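Local atomic coordinates of phage-related protein (PDB entry 3BJQ), a protein that is of unproven function but probably builds the capsid shell of a phage or prophage as a coat protein. Residues E53-Y58 against D171-E176; A139-K144 against S300-G305. All blocks are in the same frame, centred on the assembly; numbering follows the deposited sequence.

Interaction 1: residues E53-Y58 against D171-E176; sequences EAFRLY and DSIGME
F55 and I173 meet through two different first torsions: in F55 the ring carbon CG stands opposite the carbonyl carbon (chi1 -77°), while I173 tucks CG1 between its backbone N and carbonyl carbon (chi1 69°), which turns the other branch, CG2, to the phenyl ring. The two side chains run side by side in the same direction. CG2 of I173 sits over one face of the F55 ring, 3.6 Å from the ring centroid and offset toward the CG-CD2 side of the rim, a CH-pi contact; CB of I173 adds a second touch, 3.6 Å from CG of F55.

M175, a selenomethionine, comes in at about a right angle to both aromatic side chains. A bend at chi3 (-60°) turns its methyl CE back to the edge of the phenyl ring, 3.9 Å from CD1 of F55, while SE stays beside the edge of the Y58 ring, 4.2 Å from CE2 of Y58, in a Met-aromatic contact. The positive phi of G174, just beyond the end of helix 158-173, carries the chain from I173 round to M175.

Helix 52-58 is thus docked against the C-terminal end of helix 158-173. The hydroxyl of Y58 is hydrogen-bonded with OE2 of E260, and R117 of a second subunit makes a cation-pi contact with Y58. The interface between the two segments is apolar, and its hold probably rests largely on shape fit and dispersion.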
loop_
_atom_site.group_PDB
_atom_site.type_symbol
_atom_site.label_atom_id
_atom_site.label_comp_id
_atom_site.label_asym_id
_atom_site.label_seq_id
_atom_site.Cartn_x
_atom_site.Cartn_y
_atom_site.Cartn_z
ATOM N N GLU E 53 -36.698 -38.513 6.090
ATOM C CA GLU E 53 -37.383 -37.396 5.445
ATOM C C GLU E 53 -36.434 -36.234 5.116
ATOM O O GLU E 53 -36.524 -35.645 4.051
ATOM C CB GLU E 53 -38.490 -36.873 6.346
ATOM C CG GLU E 53 -39.236 -35.668 5.758
ATOM C CD GLU E 53 -39.885 -34.764 6.814
ATOM O OE1 GLU E 53 -39.325 -34.619 7.928
ATOM O OE2 GLU E 53 -40.951 -34.173 6.507
ATOM N N ALA E 54 -35.550 -35.908 6.048
ATOM C CA ALA E 54 -34.561 -34.829 5.867
ATOM C C ALA E 54 -33.678 -35.053 4.655
ATOM O O ALA E 54 -33.483 -34.148 3.838
ATOM C CB ALA E 54 -33.683 -34.691 7.117
ATOM N N PHE E 55 -33.143 -36.265 4.533
ATOM C CA PHE E 55 -32.287 -36.577 3.384
ATOM C C PHE E 55 -33.092 -36.639 2.100
ATOM O O PHE E 55 -32.597 -36.247 1.063
ATOM C CB PHE E 55 -31.486 -37.862 3.573
ATOM C CG PHE E 55 -30.291 -37.704 4.476
ATOM C CD1 PHE E 55 -29.122 -37.165 3.999
ATOM C CD2 PHE E 55 -30.337 -38.110 5.794
ATOM C CE1 PHE E 55 -28.002 -37.024 4.823
ATOM C CE2 PHE E 55 -29.228 -37.981 6.622
ATOM C CZ PHE E 55 -28.054 -37.439 6.124
ATOM N N ARG E 56 -34.327 -37.118 2.164
ATOM C CA ARG E 56 -35.172 -37.130 0.978
ATOM C C ARG E 56 -35.433 -35.693 0.499
ATOM O O ARG E 56 -35.313 -35.404 -0.690
ATOM C CB ARG E 56 -36.501 -37.814 1.251
ATOM C CG ARG E 56 -37.305 -37.949 -0.015
ATOM C CD ARG E 56 -38.478 -38.851 0.148
ATOM N NE ARG E 56 -39.004 -39.221 -1.162
ATOM C CZ ARG E 56 -38.431 -40.101 -1.984
ATOM N NH1 ARG E 56 -37.300 -40.725 -1.643
ATOM N NH2 ARG E 56 -38.999 -40.366 -3.150
ATOM N N LEU E 57 -35.818 -34.826 1.431
ATOM C CA LEU E 57 -36.077 -33.402 1.144
ATOM C C LEU E 57 -34.828 -32.697 0.597
ATOM O O LEU E 57 -34.907 -31.911 -0.340
ATOM C CB LEU E 57 -36.527 -32.671 2.421
ATOM C CG LEU E 57 -37.510 -31.521 2.199
ATOM C CD1 LEU E 57 -38.882 -32.095 1.906
ATOM C CD2 LEU E 57 -37.589 -30.576 3.394
ATOM N N TYR E 58 -33.685 -33.010 1.186
ATOM C CA TYR E 58 -32.409 -32.464 0.773
ATOM C C TYR E 58 -32.136 -32.737 -0.699
ATOM O O TYR E 58 -31.612 -31.871 -1.382
ATOM C CB TYR E 58 -31.295 -33.058 1.629
ATOM C CG TYR E 58 -29.906 -32.469 1.477
ATOM C CD1 TYR E 58 -29.632 -31.140 1.807
ATOM C CD2 TYR E 58 -28.847 -33.267 1.096
ATOM C CE1 TYR E 58 -28.335 -30.627 1.702
ATOM C CE2 TYR E 58 -27.541 -32.770 1.002
ATOM C CZ TYR E 58 -27.292 -31.460 1.290
ATOM O OH TYR E 58 -25.991 -31.013 1.193
ATOM N N ASP E 171 -29.013 -46.255 -0.190
ATOM C CA ASP E 171 -30.423 -46.515 -0.299
ATOM C C ASP E 171 -31.211 -45.659 0.678
ATOM O O ASP E 171 -32.354 -45.272 0.375
ATOM C CB ASP E 171 -30.722 -48.006 -0.071
ATOM C CG ASP E 171 -30.222 -48.903 -1.228
ATOM O OD1 ASP E 171 -29.765 -48.376 -2.281
ATOM O OD2 ASP E 171 -30.283 -50.150 -1.071
ATOM N N SER E 172 -30.614 -45.367 1.834
ATOM C CA SER E 172 -31.299 -44.589 2.870
ATOM C C SER E 172 -31.342 -43.100 2.580
ATOM O O SER E 172 -32.337 -42.431 2.858
ATOM C CB SER E 172 -30.646 -44.808 4.228
ATOM O OG SER E 172 -30.952 -46.092 4.715
ATOM N N ILE E 173 -30.254 -42.568 2.039
ATOM C CA ILE E 173 -30.120 -41.123 1.885
ATOM C C ILE E 173 -29.950 -40.651 0.452
ATOM O O ILE E 173 -29.995 -39.456 0.187
ATOM C CB ILE E 173 -28.971 -40.574 2.780
ATOM C CG1 ILE E 173 -27.590 -41.022 2.295
ATOM C CG2 ILE E 173 -29.170 -41.013 4.224
ATOM C CD1 ILE E 173 -26.411 -40.358 3.067
ATOM N N GLY E 174 -29.788 -41.577 -0.483
ATOM C CA GLY E 174 -29.690 -41.201 -1.913
ATOM C C GLY E 174 -28.384 -40.549 -2.341
ATOM O O GLY E 174 -28.312 -39.800 -3.353
HETATM N N MSE E 175 -27.348 -40.824 -1.549
HETATM C CA MSE E 175 -25.988 -40.408 -1.844
HETATM C C MSE E 175 -25.050 -41.512 -1.426
HETATM O O MSE E 175 -25.334 -42.253 -0.478
HETATM C CB MSE E 175 -25.598 -39.128 -1.091
HETATM C CG MSE E 175 -26.342 -37.931 -1.561
HETATM SE SE MSE E 175 -26.067 -36.372 -0.521
HETATM C CE MSE E 175 -26.670 -36.958 1.035
ATOM N N GLU E 176 -23.928 -41.605 -2.137
ATOM C CA GLU E 176 -22.880 -42.578 -1.814
ATOM C C GLU E 176 -22.157 -42.096 -0.573
ATOM O O GLU E 176 -21.926 -40.886 -0.430
ATOM C CB GLU E 176 -21.855 -42.693 -2.962
ATOM C CG GLU E 176 -22.428 -43.243 -4.288
ATOM C CD GLU E 176 -22.849 -44.731 -4.228
ATOM O OE1 GLU E 176 -22.114 -45.566 -3.641
ATOM O OE2 GLU E 176 -23.922 -45.056 -4.780
#

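Interaction 2: residues A139-K144 against S300-G305; sequences ADHKVK and SGMLAG
H141 lies edge-on to the backbone of 300-305, its ND1 donating a hydrogen bond to the carbonyl oxygen of G305. The bond is short and almost straight: ND1 of H141 lies 2.6 Å from O of G305, with an N-H...O angle of 170°. The acceptor lies in the imidazole plane and its carbonyl points nearly straight at the nitrogen. Close beside it on the same ring edge, CE1 of H141 approaches O of L303 at 3.0 Å, so two backbone carbonyls line this edge. From above the plane, the methyl CD2 of L303 comes down over the ring face at its NE2 end, 3.4 Å from NE2 of H141. NE2 also shares a hydrogen bond with OG of S172. With both nitrogens engaged, the rotation of the imidazole is fixed, and ND1 carries a proton.

This buried histidine sits where the chain enters strand 142-144, an outermost strand of the mixed sheet within this chain, which runs parallel to strand 305-309. Backbone hydrogen bonds between H141 and L307 and between V143 and L307 continue the pairing, and the imidazole bond to G305 extends the join to the start of the neighbouring strand, just after the 3-10 turn 302-304.

The packing is looser toward the CG and CB end of the same face. There the selenomethionine M302, bent at its second torsion (-88°) and again at its third, makes a sulfur-aromatic contact through selenium, SE lying 4.4 Å from the H141 ring centroid and 26° off the ring normal. M302 comes nearest with SE, 4.0 Å from CG of H141. M302 also touches Y137 and N138, and remains partly exposed. Solvent reaches the preceding turn, where A139 and D140 are exposed, as is K144 at the far end of the strand.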
loop_
_atom_site.group_PDB
_atom_site.type_symbol
_atom_site.label_atom_id
_atom_site.label_comp_id
_atom_site.label_asym_id
_atom_site.label_seq_id
_atom_site.Cartn_x
_atom_site.Cartn_y
_atom_site.Cartn_z
ATOM N N ALA E 139 -30.530 -51.769 13.094
ATOM C CA ALA E 139 -29.961 -53.063 12.715
ATOM C C ALA E 139 -29.496 -53.127 11.270
ATOM O O ALA E 139 -28.561 -53.869 10.983
ATOM C CB ALA E 139 -30.975 -54.207 13.005
ATOM N N ASP E 140 -30.128 -52.372 10.367
ATOM C CA ASP E 140 -29.697 -52.337 8.966
ATOM C C ASP E 140 -28.439 -51.486 8.744
ATOM O O ASP E 140 -27.886 -51.481 7.640
ATOM C CB ASP E 140 -30.820 -51.799 8.062
ATOM C CG ASP E 140 -32.027 -52.736 7.976
ATOM O OD1 ASP E 140 -32.118 -53.726 8.739
ATOM O OD2 ASP E 140 -32.903 -52.469 7.122
ATOM N N HIS E 141 -28.003 -50.765 9.775
ATOM C CA HIS E 141 -26.826 -49.867 9.696
ATOM C C HIS E 141 -25.653 -50.297 10.562
ATOM O O HIS E 141 -24.763 -49.502 10.858
ATOM C CB HIS E 141 -27.251 -48.424 9.995
ATOM C CG HIS E 141 -27.907 -47.773 8.825
ATOM N ND1 HIS E 141 -27.290 -46.795 8.077
ATOM C CD2 HIS E 141 -29.074 -48.042 8.198
ATOM C CE1 HIS E 141 -28.070 -46.459 7.066
ATOM N NE2 HIS E 141 -29.156 -47.203 7.114
ATOM N N LYS E 142 -25.617 -51.581 10.922
ATOM C CA LYS E 142 -24.482 -52.114 11.659
ATOM C C LYS E 142 -24.371 -53.618 11.505
ATOM O O LYS E 142 -25.370 -54.295 11.203
ATOM C CB LYS E 142 -24.584 -51.748 13.132
ATOM C CG LYS E 142 -25.871 -52.211 13.779
ATOM C CD LYS E 142 -25.863 -51.982 15.306
ATOM C CE LYS E 142 -27.232 -52.293 15.876
ATOM N NZ LYS E 142 -27.429 -51.766 17.240
ATOM N N VAL E 143 -23.144 -54.121 11.694
ATOM C CA VAL E 143 -22.869 -55.549 11.755
ATOM C C VAL E 143 -21.777 -55.759 12.796
ATOM O O VAL E 143 -21.048 -54.830 13.144
ATOM C CB VAL E 143 -22.446 -56.109 10.368
ATOM C CG1 VAL E 143 -21.008 -55.762 10.052
ATOM C CG2 VAL E 143 -22.652 -57.599 10.309
ATOM N N LYS E 144 -21.717 -56.964 13.340
ATOM C CA LYS E 144 -20.700 -57.340 14.297
ATOM C C LYS E 144 -20.083 -58.621 13.783
ATOM O O LYS E 144 -20.739 -59.649 13.740
ATOM C CB LYS E 144 -21.321 -57.575 15.661
ATOM C CG LYS E 144 -20.319 -57.663 16.768
ATOM C CD LYS E 144 -21.015 -57.662 18.098
ATOM C CE LYS E 144 -20.015 -57.748 19.220
ATOM N NZ LYS E 144 -20.700 -57.751 20.531
ATOM N N SER E 300 -25.827 -36.455 13.988
ATOM C CA SER E 300 -27.055 -35.830 13.511
ATOM C C SER E 300 -27.801 -36.723 12.532
ATOM O O SER E 300 -29.006 -36.674 12.495
ATOM C CB SER E 300 -26.748 -34.438 12.892
ATOM O OG SER E 300 -25.643 -34.481 11.990
ATOM N N GLY E 301 -27.088 -37.541 11.753
ATOM C CA GLY E 301 -27.691 -38.349 10.694
ATOM C C GLY E 301 -27.247 -39.804 10.678
ATOM O O GLY E 301 -26.387 -40.192 9.894
HETATM N N MSE E 302 -27.875 -40.610 11.521
HETATM C CA MSE E 302 -27.552 -42.039 11.650
HETATM C C MSE E 302 -27.636 -42.794 10.331
HETATM O O MSE E 302 -26.787 -43.623 10.031
HETATM C CB MSE E 302 -28.450 -42.701 12.693
HETATM C CG MSE E 302 -28.215 -44.212 12.867
HETATM SE SE MSE E 302 -29.271 -45.270 11.650
HETATM C CE MSE E 302 -31.031 -44.761 12.473
ATOM N N LEU E 303 -28.637 -42.495 9.521
ATOM C CA LEU E 303 -28.797 -43.210 8.273
ATOM C C LEU E 303 -27.667 -42.932 7.289
ATOM O O LEU E 303 -27.558 -43.617 6.281
ATOM C CB LEU E 303 -30.130 -42.855 7.597
ATOM C CG LEU E 303 -31.399 -43.384 8.235
ATOM C CD1 LEU E 303 -32.608 -42.774 7.457
ATOM C CD2 LEU E 303 -31.444 -44.905 8.220
ATOM N N ALA E 304 -26.869 -41.901 7.550
ATOM C CA ALA E 304 -25.712 -41.612 6.714
ATOM C C ALA E 304 -24.450 -42.325 7.230
ATOM O O ALA E 304 -23.377 -42.102 6.692
ATOM C CB ALA E 304 -25.472 -40.110 6.602
ATOM N N GLY E 305 -24.607 -43.180 8.248
ATOM C CA GLY E 305 -23.511 -43.930 8.843
ATOM C C GLY E 305 -23.765 -45.426 8.901
ATOM O O GLY E 305 -24.913 -45.899 8.825
#

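In the fold
Interaction 1 is the more deeply buried, although it lies farther from the chain centre, and a second subunit lies within reach of it; interaction 2 is partly buried and touched by no other protein chain. Helix 158-173 connects them: S172 and I173, at its C-terminal end, pack on L303 and A304, and A304 also meets F55 of helix 52-58. Both contacts set selenium and aliphatic carbon against a ring. Only interaction 2, where a sheet strand begins, adds a hydrogen bond between its segments; interaction 1, where two helices dock, has none. The segments alternate along the sequence, so the contacts interlock distant parts of the chain.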